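Long-range contacts in Alpha/beta hydrolase family protein (Bacillus anthracis, PDB 3OOS), which probably acts as a hydrolase of the alpha/beta hydrolase superfamily, its natural substrate not established: residues Ala105-Thr110 / Tyr211-Lys216; Phe219-Ser224 / Ile247-Leu252. All coordinates share one frame; numbering follows the deposited sequence.

Contact 1. Residues Ala105-Thr110 / Tyr211-Lys216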
ATOM      1  N   ALA A 105       4.463  -4.539  -3.393  1.00  7.63           N
ATOM      2  CA  ALA A 105       5.801  -4.076  -3.792  1.00  7.68           C
ATOM      3  C   ALA A 105       6.828  -5.207  -3.778  1.00  7.77           C
ATOM      4  O   ALA A 105       7.637  -5.336  -4.700  1.00  7.80           O
ATOM      5  CB  ALA A 105       6.265  -2.932  -2.893  1.00  7.66           C
ATOM      6  N   LEU A 106       6.790  -6.015  -2.722  1.00  7.82           N
ATOM      7  CA  LEU A 106       7.712  -7.139  -2.589  1.00  7.93           C
ATOM      8  C   LEU A 106       7.482  -8.172  -3.684  1.00  8.15           C
ATOM      9  O   LEU A 106       8.439  -8.713  -4.235  1.00  8.48           O
ATOM     10  CB  LEU A 106       7.612  -7.774  -1.199  1.00  7.98           C
ATOM     11  CG  LEU A 106       7.994  -6.856  -0.027  1.00  8.55           C
ATOM     12  CD1 LEU A 106       7.685  -7.531   1.307  1.00  9.38           C
ATOM     13  CD2 LEU A 106       9.469  -6.415  -0.076  1.00  9.23           C
ATOM     14  N   VAL A 107       6.218  -8.430  -4.007  1.00  7.99           N
ATOM     15  CA  VAL A 107       5.887  -9.346  -5.100  1.00  8.38           C
ATOM     16  C   VAL A 107       6.293  -8.765  -6.462  1.00  8.33           C
ATOM     17  O   VAL A 107       6.769  -9.499  -7.321  1.00  8.52           O
ATOM     18  CB  VAL A 107       4.400  -9.792  -5.053  1.00  8.39           C
ATOM     19  CG1 VAL A 107       4.057 -10.699  -6.236  1.00  8.92           C
ATOM     20  CG2 VAL A 107       4.123 -10.523  -3.740  1.00  8.96           C
ATOM     21  N   TYR A 108       6.142  -7.453  -6.655  1.00  8.43           N
ATOM     22  CA  TYR A 108       6.648  -6.821  -7.883  1.00  8.45           C
ATOM     23  C   TYR A 108       8.145  -7.114  -8.038  1.00  8.78           C
ATOM     24  O   TYR A 108       8.610  -7.499  -9.121  1.00  8.89           O
ATOM     25  CB  TYR A 108       6.393  -5.305  -7.878  1.00  8.28           C
ATOM     26  CG  TYR A 108       6.206  -4.665  -9.251  1.00  8.28           C
ATOM     27  CD1 TYR A 108       6.890  -5.132 -10.382  1.00  8.10           C
ATOM     28  CD2 TYR A 108       5.354  -3.572  -9.409  1.00  8.37           C
ATOM     29  CE1 TYR A 108       6.714  -4.532 -11.636  1.00  8.30           C
ATOM     30  CE2 TYR A 108       5.175  -2.964 -10.649  1.00  8.12           C
ATOM     31  CZ  TYR A 108       5.852  -3.445 -11.755  1.00  8.04           C
ATOM     32  OH  TYR A 108       5.657  -2.830 -12.977  1.00  8.72           O
ATOM     33  N   ALA A 109       8.887  -6.957  -6.943  1.00  8.99           N
ATOM     34  CA  ALA A 109      10.328  -7.208  -6.954  1.00  9.71           C
ATOM     35  C   ALA A 109      10.661  -8.676  -7.242  1.00 10.22           C
ATOM     36  O   ALA A 109      11.559  -8.970  -8.032  1.00 10.97           O
ATOM     37  CB  ALA A 109      10.955  -6.750  -5.646  1.00  9.78           C
ATOM     38  N   THR A 110       9.938  -9.602  -6.624  1.00 10.40           N
ATOM     39  CA  THR A 110      10.261 -11.018  -6.811  1.00 10.95           C
ATOM     40  C   THR A 110       9.870 -11.545  -8.199  1.00 11.21           C
ATOM     41  O   THR A 110      10.527 -12.440  -8.735  1.00 11.79           O
ATOM     42  CB  THR A 110       9.675 -11.915  -5.700  1.00 10.83           C
ATOM     43  OG1 THR A 110       8.247 -11.812  -5.696  1.00 11.72           O
ATOM     44  CG2 THR A 110      10.229 -11.511  -4.327  1.00 11.07           C
ATOM     45  N   TYR A 211       0.799 -16.455   1.362  1.00 12.98           N
ATOM     46  CA  TYR A 211       1.742 -15.346   1.226  1.00 11.62           C
ATOM     47  C   TYR A 211       3.043 -15.563   2.000  1.00 11.22           C
ATOM     48  O   TYR A 211       3.045 -15.620   3.231  1.00 11.13           O
ATOM     49  CB  TYR A 211       1.098 -13.998   1.592  1.00 11.28           C
ATOM     50  CG  TYR A 211       2.086 -12.853   1.531  1.00 10.50           C
ATOM     51  CD1 TYR A 211       2.705 -12.509   0.329  1.00 10.12           C
ATOM     52  CD2 TYR A 211       2.420 -12.131   2.678  1.00 10.65           C
ATOM     53  CE1 TYR A 211       3.625 -11.471   0.262  1.00 10.18           C
ATOM     54  CE2 TYR A 211       3.347 -11.087   2.624  1.00 10.15           C
ATOM     55  CZ  TYR A 211       3.943 -10.764   1.410  1.00  9.97           C
ATOM     56  OH  TYR A 211       4.857  -9.742   1.338  1.00  9.62           O
ATOM     57  N   ASP A 212       4.142 -15.684   1.255  1.00 10.52           N
ATOM     58  CA  ASP A 212       5.479 -15.836   1.828  1.00 10.33           C
ATOM     59  C   ASP A 212       6.513 -15.636   0.728  1.00 10.13           C
ATOM     60  O   ASP A 212       6.590 -16.429  -0.212  1.00 10.17           O
ATOM     61  CB  ASP A 212       5.643 -17.219   2.479  1.00 10.53           C
ATOM     62  CG  ASP A 212       6.945 -17.361   3.260  1.00 11.06           C
ATOM     63  OD1 ASP A 212       7.718 -16.381   3.353  1.00 10.97           O
ATOM     64  OD2 ASP A 212       7.191 -18.466   3.794  1.00 12.29           O
ATOM     65  N   VAL A 213       7.296 -14.565   0.853  1.00  9.81           N
ATOM     66  CA  VAL A 213       8.363 -14.254  -0.099  1.00  9.44           C
ATOM     67  C   VAL A 213       9.739 -14.156   0.577  1.00  9.49           C
ATOM     68  O   VAL A 213      10.692 -13.670  -0.023  1.00  9.22           O
ATOM     69  CB  VAL A 213       8.066 -12.953  -0.905  1.00  9.53           C
ATOM     70  CG1 VAL A 213       6.808 -13.120  -1.758  1.00 10.00           C
ATOM     71  CG2 VAL A 213       7.945 -11.734   0.024  1.00  9.49           C
ATOM     72  N   ARG A 214       9.839 -14.634   1.816  1.00  9.56           N
ATOM     73  CA  ARG A 214      11.068 -14.470   2.609  1.00  9.71           C
ATOM     74  C   ARG A 214      12.334 -14.955   1.906  1.00 10.25           C
ATOM     75  O   ARG A 214      13.341 -14.249   1.884  1.00 10.39           O
ATOM     76  CB  ARG A 214      10.938 -15.153   3.971  1.00  9.92           C
ATOM     77  CG  ARG A 214      10.045 -14.404   4.947  1.00 10.03           C
ATOM     78  CD  ARG A 214       9.804 -15.221   6.206  1.00 10.89           C
ATOM     79  NE  ARG A 214       8.988 -16.409   5.940  1.00 12.73           N
ATOM     80  CZ  ARG A 214       8.638 -17.305   6.859  1.00 13.86           C
ATOM     81  NH1 ARG A 214       9.030 -17.163   8.121  1.00 14.87           N
ATOM     82  NH2 ARG A 214       7.891 -18.348   6.516  1.00 15.10           N
ATOM     83  N   GLN A 215      12.282 -16.158   1.342  1.00 10.42           N
ATOM     84  CA  GLN A 215      13.459 -16.727   0.692  1.00 10.87           C
ATOM     85  C   GLN A 215      13.782 -15.996  -0.607  1.00 10.67           C
ATOM     86  O   GLN A 215      14.949 -15.746  -0.915  1.00 10.98           O
ATOM     87  CB  GLN A 215      13.294 -18.231   0.454  1.00 11.51           C
ATOM     88  CG  GLN A 215      13.238 -19.069   1.734  1.00 13.70           C
ATOM     89  CD  GLN A 215      14.499 -18.949   2.591  1.00 17.29           C
ATOM     90  OE1 GLN A 215      15.619 -18.897   2.076  1.00 19.57           O
ATOM     91  NE2 GLN A 215      14.314 -18.910   3.907  1.00 19.15           N
ATOM     92  N   LYS A 216      12.744 -15.630  -1.350  1.00 10.23           N
ATOM     93  CA  LYS A 216      12.936 -14.923  -2.610  1.00 10.05           C
ATOM     94  C   LYS A 216      13.521 -13.524  -2.415  1.00  9.79           C
ATOM     95  O   LYS A 216      14.200 -13.018  -3.305  1.00  9.88           O
ATOM     96  CB  LYS A 216      11.639 -14.876  -3.423  1.00 10.14           C
ATOM     97  CG  LYS A 216      11.331 -16.195  -4.135  1.00 10.67           C
ATOM     98  CD  LYS A 216      10.152 -16.084  -5.112  1.00 11.32           C
ATOM     99  CE  LYS A 216       8.815 -15.885  -4.404  1.00 11.32           C
ATOM    100  NZ  LYS A 216       8.470 -17.015  -3.481  1.00 11.35           N
TER
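Tyr211 meets the helix with the far end of its ring. Its CG lies anti to the backbone N (chi1 177°), which carries the ring past Val107 in the opposite sense, so that the valine methyl CG2 sits at the ring edge, 4.1 Å from CE1 and near the ring plane. Beyond it the phenol oxygen OH lies 3.6 Å from Leu106 CD1, the leucine crossing the tyrosine at about a right angle; the hydroxyl is hydrogen-bonded to the carbonyl of Ala125. Asp212 does not reach the helix and shapes the backbone instead: its OD1 accepts from Arg214 N in an Asx turn, while Arg214 grips the carboxylate side-on through NE and NH2. A GxSxG sequence spans the turn from strand 93-98 into this helix, 100-112, consistent with the nucleophile elbow of alpha/beta hydrolases. Val213 is buried and reaches two consecutive helix residues, one with each methyl, CG1 lying 4.2 Å from Val107 CG2 and CG2 lying 4.2 Å from Leu106 CB. At the more exposed end, Lys216 lays its CB 3.8 Å from Thr110 CG2, a purely apolar touch made by the first carbon of the lysine side chain.

Contact 2. Residues Phe219-Ser224 / Ile247-Leu252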
ATOM      1  N   PHE A 219      17.177 -12.658  -3.108  1.00 10.89           N
ATOM      2  CA  PHE A 219      17.606 -12.555  -4.502  1.00 11.22           C
ATOM      3  C   PHE A 219      17.095 -11.287  -5.191  1.00 11.29           C
ATOM      4  O   PHE A 219      17.274 -11.110  -6.398  1.00 11.67           O
ATOM      5  CB  PHE A 219      17.221 -13.827  -5.269  1.00 11.22           C
ATOM      6  CG  PHE A 219      17.803 -15.077  -4.670  1.00 11.62           C
ATOM      7  CD1 PHE A 219      19.120 -15.438  -4.933  1.00 12.14           C
ATOM      8  CD2 PHE A 219      17.050 -15.870  -3.805  1.00 12.04           C
ATOM      9  CE1 PHE A 219      19.674 -16.582  -4.362  1.00 12.44           C
ATOM     10  CE2 PHE A 219      17.596 -17.019  -3.233  1.00 12.27           C
ATOM     11  CZ  PHE A 219      18.908 -17.374  -3.512  1.00 12.17           C
ATOM     12  N   VAL A 220      16.475 -10.409  -4.404  1.00 11.29           N
ATOM     13  CA  VAL A 220      16.058  -9.083  -4.863  1.00 11.60           C
ATOM     14  C   VAL A 220      17.265  -8.143  -4.764  1.00 11.78           C
ATOM     15  O   VAL A 220      17.794  -7.907  -3.672  1.00 12.22           O
ATOM     16  CB  VAL A 220      14.854  -8.553  -4.038  1.00 11.35           C
ATOM     17  CG1 VAL A 220      14.569  -7.077  -4.345  1.00 11.42           C
ATOM     18  CG2 VAL A 220      13.611  -9.410  -4.305  1.00 12.13           C
ATOM     19  N   LYS A 221      17.695  -7.614  -5.910  1.00 11.83           N
ATOM     20  CA  LYS A 221      18.971  -6.898  -6.003  1.00 12.14           C
ATOM     21  C   LYS A 221      18.822  -5.387  -6.198  1.00 11.76           C
ATOM     22  O   LYS A 221      19.813  -4.649  -6.170  1.00 12.60           O
ATOM     23  CB  LYS A 221      19.842  -7.495  -7.123  1.00 12.77           C
ATOM     24  CG  LYS A 221      20.044  -9.024  -7.068  1.00 14.11           C
ATOM     25  CD  LYS A 221      20.470  -9.551  -5.686  1.00 16.40           C
ATOM     26  CE  LYS A 221      21.858  -9.079  -5.255  1.00 17.80           C
ATOM     27  NZ  LYS A 221      22.957  -9.576  -6.135  1.00 19.41           N
ATOM     28  N   ILE A 222      17.584  -4.934  -6.366  1.00 11.23           N
ATOM     29  CA  ILE A 222      17.288  -3.522  -6.611  0.50 10.73           C
ATOM     30  C   ILE A 222      17.307  -2.700  -5.318  1.00 10.85           C
ATOM     31  O   ILE A 222      17.111  -3.253  -4.230  1.00 10.80           O
ATOM     32  CB  ILE A 222      15.918  -3.336  -7.324  0.50 10.42           C
ATOM     33  CG1 ILE A 222      14.764  -3.782  -6.420  0.50  9.47           C
ATOM     34  CG2 ILE A 222      15.895  -4.085  -8.655  0.50 10.36           C
ATOM     35  CD1 ILE A 222      13.397  -3.626  -7.052  0.50  7.88           C
ATOM     36  N   PRO A 223      17.551  -1.369  -5.429  1.00 10.76           N
ATOM     37  CA  PRO A 223      17.454  -0.527  -4.236  1.00 10.85           C
ATOM     38  C   PRO A 223      16.080  -0.669  -3.595  1.00 10.70           C
ATOM     39  O   PRO A 223      15.059  -0.599  -4.282  1.00 10.66           O
ATOM     40  CB  PRO A 223      17.644   0.886  -4.790  1.00 10.93           C
ATOM     41  CG  PRO A 223      18.494   0.695  -5.989  1.00 11.14           C
ATOM     42  CD  PRO A 223      18.022  -0.594  -6.595  1.00 10.89           C
ATOM     43  N   SER A 224      16.069  -0.899  -2.288  1.00 10.44           N
ATOM     44  CA  SER A 224      14.835  -1.155  -1.563  1.00 10.34           C
ATOM     45  C   SER A 224      14.784  -0.287  -0.321  1.00 10.37           C
ATOM     46  O   SER A 224      15.621  -0.416   0.573  1.00 11.30           O
ATOM     47  CB  SER A 224      14.741  -2.637  -1.201  1.00 10.09           C
ATOM     48  OG  SER A 224      14.772  -3.420  -2.382  1.00 10.14           O
ATOM     49  N   ILE A 247      16.608  -8.444   2.153  1.00 11.51           N
ATOM     50  CA  ILE A 247      16.970  -7.839   0.873  1.00 11.91           C
ATOM     51  C   ILE A 247      18.401  -7.291   0.956  1.00 12.60           C
ATOM     52  O   ILE A 247      18.685  -6.441   1.800  1.00 12.72           O
ATOM     53  CB  ILE A 247      15.980  -6.720   0.478  1.00 11.42           C
ATOM     54  CG1 ILE A 247      14.565  -7.293   0.315  1.00 11.10           C
ATOM     55  CG2 ILE A 247      16.432  -6.030  -0.810  1.00 11.58           C
ATOM     56  CD1 ILE A 247      13.486  -6.236   0.127  1.00 10.91           C
ATOM     57  N   PRO A 248      19.307  -7.782   0.085  1.00 13.49           N
ATOM     58  CA  PRO A 248      20.727  -7.412   0.166  1.00 14.27           C
ATOM     59  C   PRO A 248      21.015  -5.907   0.130  1.00 14.91           C
ATOM     60  O   PRO A 248      21.879  -5.441   0.874  1.00 15.52           O
ATOM     61  CB  PRO A 248      21.344  -8.101  -1.057  1.00 14.36           C
ATOM     62  CG  PRO A 248      20.456  -9.246  -1.336  1.00 14.51           C
ATOM     63  CD  PRO A 248      19.068  -8.827  -0.929  1.00 13.39           C
ATOM     64  N   ASN A 249      20.304  -5.158  -0.713  1.00 15.14           N
ATOM     65  CA  ASN A 249      20.587  -3.729  -0.887  1.00 15.74           C
ATOM     66  C   ASN A 249      19.516  -2.811  -0.290  1.00 15.81           C
ATOM     67  O   ASN A 249      19.216  -1.746  -0.842  1.00 16.92           O
ATOM     68  CB  ASN A 249      20.818  -3.401  -2.369  1.00 15.94           C
ATOM     69  CG  ASN A 249      21.925  -4.240  -2.993  1.00 16.60           C
ATOM     70  OD1 ASN A 249      21.700  -4.963  -3.967  1.00 18.20           O
ATOM     71  ND2 ASN A 249      23.123  -4.151  -2.434  1.00 16.85           N
ATOM     72  N   ALA A 250      18.947  -3.221   0.843  1.00 15.11           N
ATOM     73  CA  ALA A 250      17.870  -2.457   1.481  1.00 14.33           C
ATOM     74  C   ALA A 250      18.359  -1.495   2.553  1.00 14.01           C
ATOM     75  O   ALA A 250      19.372  -1.743   3.206  1.00 14.35           O
ATOM     76  CB  ALA A 250      16.823  -3.398   2.069  1.00 14.03           C
ATOM     77  N   THR A 251      17.624  -0.398   2.724  1.00 13.41           N
ATOM     78  CA  THR A 251      17.773   0.465   3.890  1.00 13.18           C
ATOM     79  C   THR A 251      16.484   0.423   4.709  1.00 12.76           C
ATOM     80  O   THR A 251      15.418   0.078   4.190  1.00 12.48           O
ATOM     81  CB  THR A 251      18.090   1.934   3.519  1.00 13.16           C
ATOM     82  OG1 THR A 251      16.980   2.510   2.819  1.00 13.28           O
ATOM     83  CG2 THR A 251      19.360   2.035   2.667  1.00 13.83           C
ATOM     84  N   LEU A 252      16.592   0.774   5.987  1.00 12.39           N
ATOM     85  CA  LEU A 252      15.447   0.792   6.889  1.00 12.10           C
ATOM     86  C   LEU A 252      15.339   2.141   7.582  1.00 12.14           C
ATOM     87  O   LEU A 252      16.314   2.634   8.154  1.00 12.38           O
ATOM     88  CB  LEU A 252      15.565  -0.329   7.928  1.00 12.03           C
ATOM     89  CG  LEU A 252      14.467  -0.432   8.996  1.00 12.00           C
ATOM     90  CD1 LEU A 252      13.085  -0.725   8.394  1.00 12.14           C
ATOM     91  CD2 LEU A 252      14.844  -1.483  10.026  1.00 12.49           C
TER
HETATM   92  O   HOH W   1      18.590  -5.426  -3.107  1.00 15.57           O
HETATM   93  O   HOH W   2      18.477   0.743  -0.899  1.00 37.23           O
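At the edge of the central sheet of the alpha/beta hydrolase fold, strand 224-229 and the outermost strand 250-255 begin side by side, joined through helix 237-246 in a beta-alpha-beta crossover. Their parallel pairing starts with Ser224 beside Ala250. Thr251 N donates to Ser224 O at 2.9 Å, and Ala250 CA adds a CA-H...O contact to the same oxygen at 3.2 Å. Before this point the two segments separate and water fills in: one molecule takes a hydrogen bond from Asn249 N and donates to Val220 O and Ile222 O, though a further acceptor nearby may share its protons, and a second accepts from Ser224 N and donates to Asn249 O at 2.6 Å. Ile247 to Ala250 form a type I beta turn, and the Pro248 ring rests its CD 3.2 Å from Val220 O. Next to the start of the pairing, the branch methyl CG2 of Ile247, anti to its own backbone N, touches Val220 CG1 at 4.1 Å and Ser224 OG at 3.5 Å. That hydroxyl is directed back along its own segment, donating to Ile222 O at 3.0 Å from 45° above the carbonyl plane.

From the N terminus the chain builds the first strands of the sheet and strand 93-98, then helix 100-112, and runs through strand 116-122 and an excursion with several helices before residues 211-216 return to that helix, where contact 1 closes a loop of 100 intervening residues. Only after this does contact 2 open; it closes a much shorter loop, the strand and helix between residues 224 and 247. The two are thus in series, neither enclosing nor crossing the other. In space they touch: Ala109 CB lies 3.9 Å from Val220 CG1, and Leu106 CD2 lies 4.0 Å from Ile247 CD1. Helix 100-112 therefore packs against both the returning segment and the entrance to the last two parallel strands.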